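PDB 5UR2: bifunctional protein PutA from Bdellovibrio bacteriovorus, which probably catalyses both steps of proline catabolism, oxidising proline with a flavin and then L-glutamate gamma-semialdehyde to L-glutamate with NAD+. Local coordinates for residues S8-R13 and M364-K369; K137-V142 and R399-A404; A353-R358 and G384-I389. One frame throughout, in Å; residues are numbered along the deposited sequence.

Contact 1 (S8-R13 and M364-K369); sequences SQIVSR and MLYAEK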
loop_
_atom_site.group_PDB
_atom_site.type_symbol
_atom_site.label_atom_id
_atom_site.label_comp_id
_atom_site.label_asym_id
_atom_site.label_seq_id
_atom_site.Cartn_x
_atom_site.Cartn_y
_atom_site.Cartn_z
ATOM N N SER B 8 48.016 -35.731 10.084
ATOM C CA SER B 8 48.607 -35.858 11.411
ATOM C C SER B 8 49.996 -35.233 11.479
ATOM O O SER B 8 50.384 -34.710 12.528
ATOM C CB SER B 8 48.669 -37.327 11.827
ATOM O OG SER B 8 50.007 -37.795 11.779
ATOM N N GLN B 9 50.776 -35.308 10.399
ATOM C CA GLN B 9 52.103 -34.694 10.426
ATOM C C GLN B 9 52.016 -33.174 10.355
ATOM O O GLN B 9 52.845 -32.472 10.947
ATOM C CB GLN B 9 52.954 -35.218 9.280
ATOM C CG GLN B 9 53.016 -36.730 9.194
ATOM C CD GLN B 9 54.021 -37.221 8.163
ATOM O OE1 GLN B 9 55.095 -36.637 7.988
ATOM N NE2 GLN B 9 53.674 -38.302 7.475
ATOM N N ILE B 10 51.029 -32.646 9.632
ATOM C CA ILE B 10 50.826 -31.201 9.607
ATOM C C ILE B 10 50.431 -30.698 10.996
ATOM O O ILE B 10 50.998 -29.723 11.505
ATOM C CB ILE B 10 49.793 -30.832 8.529
ATOM C CG1 ILE B 10 50.381 -31.140 7.148
ATOM C CG2 ILE B 10 49.396 -29.364 8.634
ATOM C CD1 ILE B 10 49.402 -31.009 6.027
ATOM N N VAL B 11 49.488 -31.389 11.649
ATOM C CA VAL B 11 49.088 -31.004 13.004
ATOM C C VAL B 11 50.297 -30.971 13.931
ATOM O O VAL B 11 50.429 -30.069 14.769
ATOM C CB VAL B 11 47.986 -31.940 13.535
ATOM C CG1 VAL B 11 47.783 -31.741 15.037
ATOM C CG2 VAL B 11 46.689 -31.670 12.810
ATOM N N SER B 12 51.193 -31.955 13.801
ATOM C CA SER B 12 52.396 -31.988 14.632
ATOM C C SER B 12 53.275 -30.764 14.399
ATOM O O SER B 12 53.822 -30.194 15.352
ATOM C CB SER B 12 53.188 -33.273 14.373
ATOM O OG SER B 12 52.426 -34.403 14.744
ATOM N N ARG B 13 53.473 -30.379 13.136
ATOM C CA ARG B 13 54.300 -29.211 12.857
ATOM C C ARG B 13 53.681 -27.948 13.444
ATOM O O ARG B 13 54.391 -27.101 14.000
ATOM C CB ARG B 13 54.518 -29.061 11.354
ATOM C CG ARG B 13 55.373 -27.863 10.993
ATOM C CD ARG B 13 56.749 -28.011 11.613
ATOM N NE ARG B 13 57.337 -29.309 11.301
ATOM C CZ ARG B 13 58.067 -29.567 10.221
ATOM N NH1 ARG B 13 58.323 -28.601 9.345
ATOM N NH2 ARG B 13 58.552 -30.794 10.027
ATOM N N MET B 364 54.931 -26.121 4.897
ATOM C CA MET B 364 56.224 -26.684 5.271
ATOM C C MET B 364 56.277 -28.168 4.969
ATOM O O MET B 364 57.273 -28.665 4.431
ATOM C CB MET B 364 56.508 -26.456 6.754
ATOM C CG MET B 364 56.772 -25.020 7.145
ATOM S SD MET B 364 56.900 -24.855 8.935
ATOM C CE MET B 364 57.187 -23.094 9.061
ATOM N N LEU B 365 55.214 -28.892 5.327
ATOM C CA LEU B 365 55.195 -30.339 5.148
ATOM C C LEU B 365 55.132 -30.706 3.672
ATOM O O LEU B 365 55.874 -31.584 3.205
ATOM C CB LEU B 365 54.011 -30.949 5.908
ATOM C CG LEU B 365 54.353 -31.572 7.258
ATOM C CD1 LEU B 365 55.241 -32.788 7.082
ATOM C CD2 LEU B 365 55.057 -30.546 8.113
ATOM N N TYR B 366 54.263 -30.025 2.918
ATOM C CA TYR B 366 54.160 -30.281 1.486
ATOM C C TYR B 366 55.510 -30.070 0.812
ATOM O O TYR B 366 55.914 -30.855 -0.062
ATOM C CB TYR B 366 53.093 -29.370 0.860
ATOM C CG TYR B 366 51.669 -29.610 1.345
ATOM C CD1 TYR B 366 51.218 -30.878 1.713
ATOM C CD2 TYR B 366 50.789 -28.546 1.475
ATOM C CE1 TYR B 366 49.893 -31.077 2.175
ATOM C CE2 TYR B 366 49.480 -28.729 1.944
ATOM C CZ TYR B 366 49.033 -29.990 2.284
ATOM O OH TYR B 366 47.730 -30.135 2.741
ATOM N N ALA B 367 56.243 -29.033 1.235
ATOM C CA ALA B 367 57.598 -28.850 0.723
ATOM C C ALA B 367 58.496 -30.010 1.135
ATOM O O ALA B 367 59.301 -30.498 0.333
ATOM C CB ALA B 367 58.178 -27.518 1.207
ATOM N N GLU B 368 58.372 -30.476 2.383
ATOM C CA GLU B 368 59.273 -31.527 2.857
ATOM C C GLU B 368 58.983 -32.860 2.183
ATOM O O GLU B 368 59.909 -33.617 1.884
ATOM C CB GLU B 368 59.188 -31.665 4.378
ATOM C CG GLU B 368 59.893 -30.538 5.107
ATOM C CD GLU B 368 59.535 -30.448 6.578
ATOM O OE1 GLU B 368 59.030 -31.450 7.138
ATOM O OE2 GLU B 368 59.761 -29.363 7.165
ATOM N N LYS B 369 57.710 -33.167 1.936
ATOM C CA LYS B 369 57.392 -34.408 1.243
ATOM C C LYS B 369 57.921 -34.417 -0.189
ATOM O O LYS B 369 58.101 -35.502 -0.753
ATOM C CB LYS B 369 55.884 -34.652 1.253
ATOM C CG LYS B 369 55.309 -34.948 2.643
ATOM C CD LYS B 369 55.971 -36.169 3.289
ATOM C CE LYS B 369 55.418 -36.469 4.687
ATOM N NZ LYS B 369 56.161 -37.566 5.391
#
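Arg13 and Glu368 form the charged part of this helix-helix contact. Their side chains come from opposite directions, and the guanidinium grips the carboxylate end-on with two nitrogens, one to each oxygen. The bond from Arg13 NH1 to Glu368 OE2 is short and nearly straight (2.7 Å, 172° at the hydrogen), with the oxygen lying in the guanidinium plane. Arg13 NH2 meets the syn lone pair of Glu368 OE1 at 3.0 Å, less straight and with the oxygen tilted from the guanidinium plane; the two flat groups are 37° apart. Bends at chi2 and chi3 carry the arginine chain round Leu365, whose CD2 sits over the centre of one guanidinium face and touches Arg13 CB at 3.6 Å.

A second polar link lies at the edge toward the N-terminal side of helix 6-22. The extended Gln9 crosses Lys369 at about a right angle, and Lys369 NZ donates to Gln9 OE1 (3.0 Å) from well off the line of the C=O. Gln9 NE2 is turned to Asp5, which leaves its carbonyl oxygen for the lysine.

Helix 6-22, from the N-terminal region of PutA, packs on helix 357-369, which follows the sixth strand of the proline dehydrogenase barrel; their short segments run at 123° to each other.

Leu365 lies between the two polar links, and Ile10 and Tyr366 pack to one side of it. Ile10 and Leu365 slide past each other in opposite directions, Ile10 CG1 resting 3.8 Å from Leu365 CB. Further along, Ile10 CD1 approaches the Tyr366 ring obliquely near CE1 (3.9 Å), while the phenol oxygen is hydrogen-bonded to Glu335. Met364 packs across the arginine chain, its SD 4.0 Å from Arg13 CG.

Contact 2 (K137-V142 and R399-A404); sequences KMTFTV and RMREYA. With P5F (N-propargylglycine-modified flavin adenine dinucleotide), chain F.
Phe140 O accepts a hydrogen bond of 2.8 Å from Arg401 NH1. The oxygen lies in the guanidinium plane, yet the donor stands above the plane of the carbonyl, 42° out of it. Arg401 reaches this oxygen by running out extended and then bending at chi3 (-47°), which folds its head back over the neighbouring strand. There Thr139 CG2 lies over one guanidinium face, 3.4 Å from NH1 of Arg401. NE of the same arginine forms a salt bridge with Glu378, so the buried guanidinium has a carboxylate partner as well as the carbonyl.

The backbones are joined as parallel strands, from Thr139 N to Met400 O (2.9 Å) on to Ala404 N and Thr141 O (2.8 Å). A water bridges the two backbones next to Met138 and Met400, donating to Lys137 O and accepting from Met400 N.

On the face that carries Arg401, Thr141 CG2 touches Tyr403 CD1 at 3.7 Å. The tyrosine ring lies obliquely to the modified flavin, its OH 3.4 Å from C21 of the propargyl-derived group on flavin N5, while the hydroxyl is hydrogen-bonded to Lys198. The other face brings Met138 and Met400 side by side, and Met138 CE to 3.6 Å from Glu402 OE1; OE2 of that glutamate is paired with Lys390.

The first and last strands of the eight-stranded proline dehydrogenase barrel thus meet here and close it, flanked by strands 194-197 and 379-382, with helices 123-135 and 387-395 packed on the outer face.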
loop_
_atom_site.group_PDB
_atom_site.type_symbol
_atom_site.label_atom_id
_atom_site.label_comp_id
_atom_site.label_asym_id
_atom_site.label_seq_id
_atom_site.Cartn_x
_atom_site.Cartn_y
_atom_site.Cartn_z
ATOM N N LYS B 137 67.151 -10.749 10.631
ATOM C CA LYS B 137 67.002 -11.865 9.688
ATOM C C LYS B 137 65.668 -11.862 8.950
ATOM O O LYS B 137 65.131 -12.924 8.646
ATOM C CB LYS B 137 67.181 -13.220 10.379
ATOM C CG LYS B 137 68.423 -13.429 11.206
ATOM C CD LYS B 137 69.664 -13.148 10.407
ATOM C CE LYS B 137 70.812 -13.936 11.000
ATOM N NZ LYS B 137 70.551 -15.400 10.804
ATOM N N MET B 138 65.153 -10.682 8.618
ATOM C CA MET B 138 63.932 -10.548 7.831
ATOM C C MET B 138 64.170 -9.568 6.696
ATOM O O MET B 138 64.801 -8.522 6.896
ATOM C CB MET B 138 62.750 -10.028 8.687
ATOM C CG MET B 138 62.267 -10.962 9.789
ATOM S SD MET B 138 60.803 -10.346 10.660
ATOM C CE MET B 138 61.422 -8.877 11.478
ATOM N N THR B 139 63.638 -9.882 5.516
ATOM C CA THR B 139 63.702 -8.936 4.414
ATOM C C THR B 139 62.333 -8.269 4.257
ATOM O O THR B 139 61.485 -8.349 5.154
ATOM C CB THR B 139 64.203 -9.634 3.134
ATOM O OG1 THR B 139 64.232 -8.692 2.055
ATOM C CG2 THR B 139 63.323 -10.806 2.757
ATOM N N PHE B 140 62.101 -7.621 3.117
ATOM C CA PHE B 140 60.968 -6.720 2.994
ATOM C C PHE B 140 60.518 -6.665 1.543
ATOM O O PHE B 140 61.257 -7.035 0.629
ATOM C CB PHE B 140 61.339 -5.307 3.480
ATOM C CG PHE B 140 62.399 -4.628 2.632
ATOM C CD1 PHE B 140 62.048 -3.937 1.463
ATOM C CD2 PHE B 140 63.743 -4.703 2.981
ATOM C CE1 PHE B 140 63.022 -3.324 0.676
ATOM C CE2 PHE B 140 64.725 -4.093 2.200
ATOM C CZ PHE B 140 64.373 -3.402 1.056
ATOM N N THR B 141 59.306 -6.161 1.341
ATOM C CA THR B 141 58.883 -5.665 0.040
ATOM C C THR B 141 58.196 -4.337 0.294
ATOM O O THR B 141 57.330 -4.252 1.170
ATOM C CB THR B 141 57.968 -6.648 -0.713
ATOM O OG1 THR B 141 57.656 -6.109 -2.007
ATOM C CG2 THR B 141 56.666 -6.939 0.046
ATOM N N VAL B 142 58.651 -3.269 -0.410
ATOM C CA VAL B 142 58.155 -1.918 -0.158
ATOM C C VAL B 142 56.967 -1.617 -1.062
ATOM O O VAL B 142 56.993 -1.899 -2.268
ATOM C CB VAL B 142 59.271 -0.874 -0.340
ATOM C CG1 VAL B 142 58.689 0.510 -0.235
ATOM C CG2 VAL B 142 60.329 -1.046 0.728
ATOM N N ARG B 399 63.083 -18.174 5.343
ATOM C CA ARG B 399 63.181 -16.806 4.851
ATOM C C ARG B 399 61.836 -16.095 5.011
ATOM O O ARG B 399 60.820 -16.548 4.471
ATOM C CB ARG B 399 63.621 -16.810 3.393
ATOM C CG ARG B 399 63.823 -15.421 2.832
ATOM C CD ARG B 399 64.640 -15.444 1.550
ATOM N NE ARG B 399 63.922 -16.059 0.442
ATOM C CZ ARG B 399 64.107 -17.311 0.036
ATOM N NH1 ARG B 399 64.990 -18.089 0.651
ATOM N NH2 ARG B 399 63.417 -17.777 -0.995
ATOM N N MET B 400 61.839 -14.965 5.722
ATOM C CA MET B 400 60.634 -14.208 6.032
ATOM C C MET B 400 60.747 -12.820 5.420
ATOM O O MET B 400 61.755 -12.125 5.618
ATOM C CB MET B 400 60.421 -14.094 7.545
ATOM C CG MET B 400 59.315 -13.104 7.949
ATOM S SD MET B 400 57.632 -13.586 7.460
ATOM C CE MET B 400 57.598 -15.215 8.231
ATOM N N ARG B 401 59.718 -12.421 4.680
ATOM C CA ARG B 401 59.667 -11.116 4.037
ATOM C C ARG B 401 58.478 -10.340 4.580
ATOM O O ARG B 401 57.349 -10.838 4.557
ATOM C CB ARG B 401 59.557 -11.254 2.516
ATOM C CG ARG B 401 59.548 -9.920 1.784
ATOM C CD ARG B 401 59.517 -10.089 0.247
ATOM N NE ARG B 401 60.498 -11.059 -0.211
ATOM C CZ ARG B 401 61.777 -10.778 -0.438
ATOM N NH1 ARG B 401 62.228 -9.545 -0.254
ATOM N NH2 ARG B 401 62.606 -11.729 -0.845
ATOM N N GLU B 402 58.729 -9.127 5.065
ATOM C CA GLU B 402 57.675 -8.279 5.609
ATOM C C GLU B 402 57.169 -7.325 4.540
ATOM O O GLU B 402 57.955 -6.597 3.923
ATOM C CB GLU B 402 58.172 -7.469 6.804
ATOM C CG GLU B 402 58.276 -8.227 8.105
ATOM C CD GLU B 402 58.544 -7.290 9.265
ATOM O OE1 GLU B 402 59.648 -6.703 9.270
ATOM O OE2 GLU B 402 57.678 -7.147 10.157
ATOM N N TYR B 403 55.854 -7.325 4.344
ATOM C CA TYR B 403 55.199 -6.303 3.544
ATOM C C TYR B 403 55.342 -4.952 4.235
ATOM O O TYR B 403 54.895 -4.777 5.372
ATOM C CB TYR B 403 53.732 -6.672 3.354
ATOM C CG TYR B 403 53.015 -5.810 2.364
ATOM C CD1 TYR B 403 53.170 -6.013 0.993
ATOM C CD2 TYR B 403 52.165 -4.792 2.796
ATOM C CE1 TYR B 403 52.501 -5.212 0.073
ATOM C CE2 TYR B 403 51.493 -3.989 1.892
ATOM C CZ TYR B 403 51.658 -4.201 0.533
ATOM O OH TYR B 403 50.991 -3.393 -0.367
ATOM N N ALA B 404 55.961 -3.995 3.549
ATOM C CA ALA B 404 56.423 -2.760 4.171
ATOM C C ALA B 404 55.703 -1.562 3.569
ATOM O O ALA B 404 56.176 -0.969 2.587
ATOM C CB ALA B 404 57.937 -2.627 4.010
HETATM P PA P5F F . 43.420 -16.226 7.759
HETATM O O1A P5F F . 43.882 -17.720 7.844
HETATM O O2A P5F F . 42.660 -15.695 8.870
HETATM O O5B P5F F . 42.493 -15.910 6.617
HETATM C C5B P5F F . 41.656 -14.763 6.525
HETATM C C4B P5F F . 41.155 -14.644 5.078
HETATM O O4B P5F F . 40.179 -15.600 4.738
HETATM C C3B P5F F . 40.535 -13.335 4.681
HETATM O O3B P5F F . 41.470 -12.354 4.445
HETATM C C2B P5F F . 39.779 -13.696 3.466
HETATM O O2B P5F F . 40.643 -13.729 2.383
HETATM C C1B P5F F . 39.319 -15.079 3.763
HETATM N N9A P5F F . 37.974 -15.162 4.272
HETATM C C8A P5F F . 37.449 -14.551 5.403
HETATM N N7A P5F F . 36.166 -14.912 5.525
HETATM C C5A P5F F . 35.811 -15.780 4.491
HETATM C C6A P5F F . 34.643 -16.437 4.108
HETATM N N6A P5F F . 33.440 -16.303 4.880
HETATM N N1A P5F F . 34.625 -17.210 3.005
HETATM C C2A P5F F . 35.732 -17.371 2.250
HETATM N N3A P5F F . 36.882 -16.718 2.583
HETATM C C4A P5F F . 36.960 -15.940 3.670
HETATM N N1 P5F F . 45.497 -9.570 -0.479
HETATM C C2 P5F F . 45.076 -9.331 -1.839
HETATM O O2 P5F F . 43.775 -9.627 -2.179
HETATM N N3 P5F F . 45.987 -8.809 -2.814
HETATM C C4 P5F F . 47.332 -8.499 -2.497
HETATM O O4 P5F F . 48.168 -7.992 -3.499
HETATM C C4X P5F F . 47.776 -8.741 -1.060
HETATM N N5 P5F F . 49.096 -8.333 -0.586
HETATM C C5X P5F F . 49.573 -8.993 0.645
HETATM C C6 P5F F . 51.041 -9.093 0.915
HETATM C C7 P5F F . 51.504 -9.802 2.052
HETATM C C7M P5F F . 52.991 -9.896 2.313
HETATM C C8 P5F F . 50.579 -10.426 2.942
HETATM C C8M P5F F . 51.035 -11.192 4.158
HETATM C C9 P5F F . 49.189 -10.339 2.692
HETATM C C9A P5F F . 48.693 -9.592 1.502
HETATM N N10 P5F F . 47.255 -9.523 1.234
HETATM C C10 P5F F . 46.867 -9.254 -0.123
HETATM C "C1'" P5F F . 46.229 -9.899 2.238
HETATM C "C2'" P5F F . 45.979 -11.407 2.284
HETATM O "O2'" P5F F . 45.363 -11.784 1.113
HETATM C "C3'" P5F F . 45.140 -11.885 3.472
HETATM O "O3'" P5F F . 43.892 -11.307 3.386
HETATM C "C4'" P5F F . 45.711 -11.549 4.842
HETATM O "O4'" P5F F . 47.090 -11.494 4.708
HETATM C "C5'" P5F F . 45.247 -12.462 5.993
HETATM O "O5'" P5F F . 45.157 -13.828 5.641
HETATM P P P5F F . 45.620 -15.072 6.574
HETATM O O1P P5F F . 46.095 -16.394 5.857
HETATM O O2P P5F F . 46.644 -14.342 7.522
HETATM O O3P P5F F . 44.431 -15.137 7.704
HETATM C C21 P5F F . 48.631 -5.767 -0.805
HETATM C C22 P5F F . 48.970 -7.073 -0.745
HETATM C C23 P5F F . 48.195 -5.112 -2.127
HETATM O O HOH W 1 64.071 -14.887 7.339
#

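Contact 3 (A353-R358 and G384-I389); sequences ASHNVR and GMAEPI. With P5F (N-propargylglycine-modified flavin adenine dinucleotide), chain F.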
loop_
_atom_site.group_PDB
_atom_site.type_symbol
_atom_site.label_atom_id
_atom_site.label_comp_id
_atom_site.label_asym_id
_atom_site.label_seq_id
_atom_site.Cartn_x
_atom_site.Cartn_y
_atom_site.Cartn_z
ATOM N N ALA B 353 52.169 -16.104 1.632
ATOM C CA ALA B 353 51.794 -14.955 2.445
ATOM C C ALA B 353 50.626 -15.361 3.329
ATOM O O ALA B 353 49.518 -15.565 2.832
ATOM C CB ALA B 353 51.423 -13.768 1.562
ATOM N N SER B 354 50.876 -15.513 4.628
ATOM C CA SER B 354 49.822 -15.895 5.559
ATOM C C SER B 354 50.337 -15.778 6.984
ATOM O O SER B 354 51.502 -16.078 7.253
ATOM C CB SER B 354 49.336 -17.328 5.321
ATOM O OG SER B 354 48.304 -17.648 6.241
ATOM N N HIS B 355 49.446 -15.386 7.900
ATOM C CA HIS B 355 49.735 -15.395 9.333
ATOM C C HIS B 355 49.148 -16.612 10.053
ATOM O O HIS B 355 49.233 -16.699 11.285
ATOM C CB HIS B 355 49.228 -14.110 9.991
ATOM C CG HIS B 355 49.608 -12.863 9.257
ATOM N ND1 HIS B 355 48.827 -12.317 8.260
ATOM C CD2 HIS B 355 50.706 -12.074 9.348
ATOM C CE1 HIS B 355 49.417 -11.234 7.786
ATOM N NE2 HIS B 355 50.560 -11.066 8.426
ATOM N N ASN B 356 48.574 -17.548 9.312
ATOM C CA ASN B 356 47.837 -18.685 9.854
ATOM C C ASN B 356 48.799 -19.852 10.059
ATOM O O ASN B 356 49.404 -20.327 9.093
ATOM C CB ASN B 356 46.709 -19.018 8.870
ATOM C CG ASN B 356 45.848 -20.199 9.285
ATOM O OD1 ASN B 356 46.325 -21.177 9.839
ATOM N ND2 ASN B 356 44.554 -20.112 8.978
ATOM N N VAL B 357 48.942 -20.312 11.315
ATOM C CA VAL B 357 49.920 -21.360 11.626
ATOM C C VAL B 357 49.563 -22.672 10.926
ATOM O O VAL B 357 50.453 -23.396 10.474
ATOM C CB VAL B 357 50.062 -21.546 13.151
ATOM C CG1 VAL B 357 50.865 -22.806 13.476
ATOM C CG2 VAL B 357 50.772 -20.351 13.761
ATOM N N ARG B 358 48.264 -22.997 10.816
ATOM C CA ARG B 358 47.852 -24.173 10.043
ATOM C C ARG B 358 48.350 -24.093 8.602
ATOM O O ARG B 358 49.026 -25.011 8.113
ATOM C CB ARG B 358 46.328 -24.330 10.076
ATOM C CG ARG B 358 45.752 -25.180 8.930
ATOM C CD ARG B 358 46.115 -26.662 9.049
ATOM N NE ARG B 358 45.976 -27.365 7.767
ATOM C CZ ARG B 358 45.892 -28.692 7.640
ATOM N NH1 ARG B 358 45.926 -29.466 8.715
ATOM N NH2 ARG B 358 45.779 -29.250 6.438
ATOM N N GLY B 384 54.312 -5.445 11.398
ATOM C CA GLY B 384 53.568 -5.218 12.624
ATOM C C GLY B 384 52.552 -6.284 12.998
ATOM O O GLY B 384 51.982 -6.208 14.091
ATOM N N MET B 385 52.308 -7.272 12.140
ATOM C CA MET B 385 51.329 -8.326 12.377
ATOM C C MET B 385 52.035 -9.594 12.825
ATOM O O MET B 385 53.131 -9.903 12.350
ATOM C CB MET B 385 50.512 -8.633 11.115
ATOM C CG MET B 385 49.394 -7.677 10.836
ATOM S SD MET B 385 48.211 -7.682 12.186
ATOM C CE MET B 385 47.611 -9.334 12.023
ATOM N N ALA B 386 51.408 -10.322 13.751
ATOM C CA ALA B 386 51.812 -11.695 14.068
ATOM C C ALA B 386 53.268 -11.776 14.509
ATOM O O ALA B 386 53.994 -12.703 14.143
ATOM C CB ALA B 386 51.567 -12.631 12.880
ATOM N N GLU B 387 53.698 -10.803 15.309
ATOM C CA GLU B 387 55.067 -10.786 15.835
ATOM C C GLU B 387 55.517 -12.105 16.457
ATOM O O GLU B 387 56.642 -12.548 16.161
ATOM C CB GLU B 387 55.196 -9.635 16.844
ATOM C CG GLU B 387 55.395 -8.290 16.178
ATOM C CD GLU B 387 56.470 -8.344 15.113
ATOM O OE1 GLU B 387 57.599 -8.766 15.458
ATOM O OE2 GLU B 387 56.180 -7.994 13.938
ATOM N N PRO B 388 54.736 -12.770 17.317
ATOM C CA PRO B 388 55.241 -14.029 17.889
ATOM C C PRO B 388 55.417 -15.119 16.849
ATOM O O PRO B 388 56.366 -15.910 16.935
ATOM C CB PRO B 388 54.167 -14.409 18.922
ATOM C CG PRO B 388 53.348 -13.193 19.113
ATOM C CD PRO B 388 53.388 -12.458 17.817
ATOM N N ILE B 389 54.523 -15.175 15.859
ATOM C CA ILE B 389 54.625 -16.184 14.806
ATOM C C ILE B 389 55.782 -15.871 13.867
ATOM O O ILE B 389 56.581 -16.752 13.529
ATOM C CB ILE B 389 53.293 -16.282 14.051
ATOM C CG1 ILE B 389 52.156 -16.317 15.074
ATOM C CG2 ILE B 389 53.301 -17.510 13.185
ATOM C CD1 ILE B 389 50.768 -16.417 14.489
HETATM P PA P5F F . 43.420 -16.226 7.759
HETATM O O1A P5F F . 43.882 -17.720 7.844
HETATM O O2A P5F F . 42.660 -15.695 8.870
HETATM O O5B P5F F . 42.493 -15.910 6.617
HETATM C C5B P5F F . 41.656 -14.763 6.525
HETATM C C4B P5F F . 41.155 -14.644 5.078
HETATM O O4B P5F F . 40.179 -15.600 4.738
HETATM C C3B P5F F . 40.535 -13.335 4.681
HETATM O O3B P5F F . 41.470 -12.354 4.445
HETATM C C2B P5F F . 39.779 -13.696 3.466
HETATM O O2B P5F F . 40.643 -13.729 2.383
HETATM C C1B P5F F . 39.319 -15.079 3.763
HETATM N N9A P5F F . 37.974 -15.162 4.272
HETATM C C8A P5F F . 37.449 -14.551 5.403
HETATM N N7A P5F F . 36.166 -14.912 5.525
HETATM C C5A P5F F . 35.811 -15.780 4.491
HETATM C C6A P5F F . 34.643 -16.437 4.108
HETATM N N6A P5F F . 33.440 -16.303 4.880
HETATM N N1A P5F F . 34.625 -17.210 3.005
HETATM C C2A P5F F . 35.732 -17.371 2.250
HETATM N N3A P5F F . 36.882 -16.718 2.583
HETATM C C4A P5F F . 36.960 -15.940 3.670
HETATM N N1 P5F F . 45.497 -9.570 -0.479
HETATM C C2 P5F F . 45.076 -9.331 -1.839
HETATM O O2 P5F F . 43.775 -9.627 -2.179
HETATM N N3 P5F F . 45.987 -8.809 -2.814
HETATM C C4 P5F F . 47.332 -8.499 -2.497
HETATM O O4 P5F F . 48.168 -7.992 -3.499
HETATM C C4X P5F F . 47.776 -8.741 -1.060
HETATM N N5 P5F F . 49.096 -8.333 -0.586
HETATM C C5X P5F F . 49.573 -8.993 0.645
HETATM C C6 P5F F . 51.041 -9.093 0.915
HETATM C C7 P5F F . 51.504 -9.802 2.052
HETATM C C7M P5F F . 52.991 -9.896 2.313
HETATM C C8 P5F F . 50.579 -10.426 2.942
HETATM C C8M P5F F . 51.035 -11.192 4.158
HETATM C C9 P5F F . 49.189 -10.339 2.692
HETATM C C9A P5F F . 48.693 -9.592 1.502
HETATM N N10 P5F F . 47.255 -9.523 1.234
HETATM C C10 P5F F . 46.867 -9.254 -0.123
HETATM C "C1'" P5F F . 46.229 -9.899 2.238
HETATM C "C2'" P5F F . 45.979 -11.407 2.284
HETATM O "O2'" P5F F . 45.363 -11.784 1.113
HETATM C "C3'" P5F F . 45.140 -11.885 3.472
HETATM O "O3'" P5F F . 43.892 -11.307 3.386
HETATM C "C4'" P5F F . 45.711 -11.549 4.842
HETATM O "O4'" P5F F . 47.090 -11.494 4.708
HETATM C "C5'" P5F F . 45.247 -12.462 5.993
HETATM O "O5'" P5F F . 45.157 -13.828 5.641
HETATM P P P5F F . 45.620 -15.072 6.574
HETATM O O1P P5F F . 46.095 -16.394 5.857
HETATM O O2P P5F F . 46.644 -14.342 7.522
HETATM O O3P P5F F . 44.431 -15.137 7.704
HETATM C C21 P5F F . 48.631 -5.767 -0.805
HETATM C C22 P5F F . 48.970 -7.073 -0.745
HETATM C C23 P5F F . 48.195 -5.112 -2.127
#
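A buried van der Waals contact joins the loops that leave the sixth and seventh barrel strands, 349-353 and 379-382, with His355 of one set against Met385 and Ala386 of the other. The imidazole crosses the methionine side chain at about a right angle, NE2 of His355 lying 3.6 Å from Met385 CB, while Ala386 CB approaches His355 CD2 at 3.7 Å, obliquely to the ring. Just beyond, where both loops turn into helices, Val357 CG2 meets Ile389 CG2 (3.8 Å), and Ile389 CD1 rests against the carbonyl oxygen of His355.

Both ring nitrogens of His355 are used: NE2 accepts from the backbone N of Leu382, and ND1 donates to P5F O2P (3.1 Å), which lies in the ring plane. The backbone N of His355 binds the same phosphate oxygen. Alongside, Ser354 OG, anti to its own N (chi1 -179°), reaches P5F O1P at 2.6 Å and accepts from Asn356 N in an ST turn. Asn356 divides its amide, ND2 giving a nearly straight bond to P5F O1A (2.7 Å, 169°) and OD1 capping helix 357-369 at Thr359 N. The flavin diphosphate is therefore held at the C-terminal ends of the strands, the usual place for the active site in a TIM barrel.

Contacts 2 and 3 lie wholly within the proline dehydrogenase barrel, while contact 1 joins the N-terminal region to it. The centres of contacts 2 and 3 are 13 Å apart, and both touch the flavin: contact 2 at the isoalloxazine and its N5 adduct, contact 3 mainly at the diphosphate. Both segments of contact 3 fall between those of contact 2, and helix 387-395 leads into strand 400-406; the segments of contact 1 alternate with those of each. Contact 1 lies 17 Å from contact 3 and 24 Å from contact 2 between centres. It shares helix 357-369 with contact 3, and Ile10 packs on Arg358. Thus one helix links the cofactor phosphates to helix 6-22.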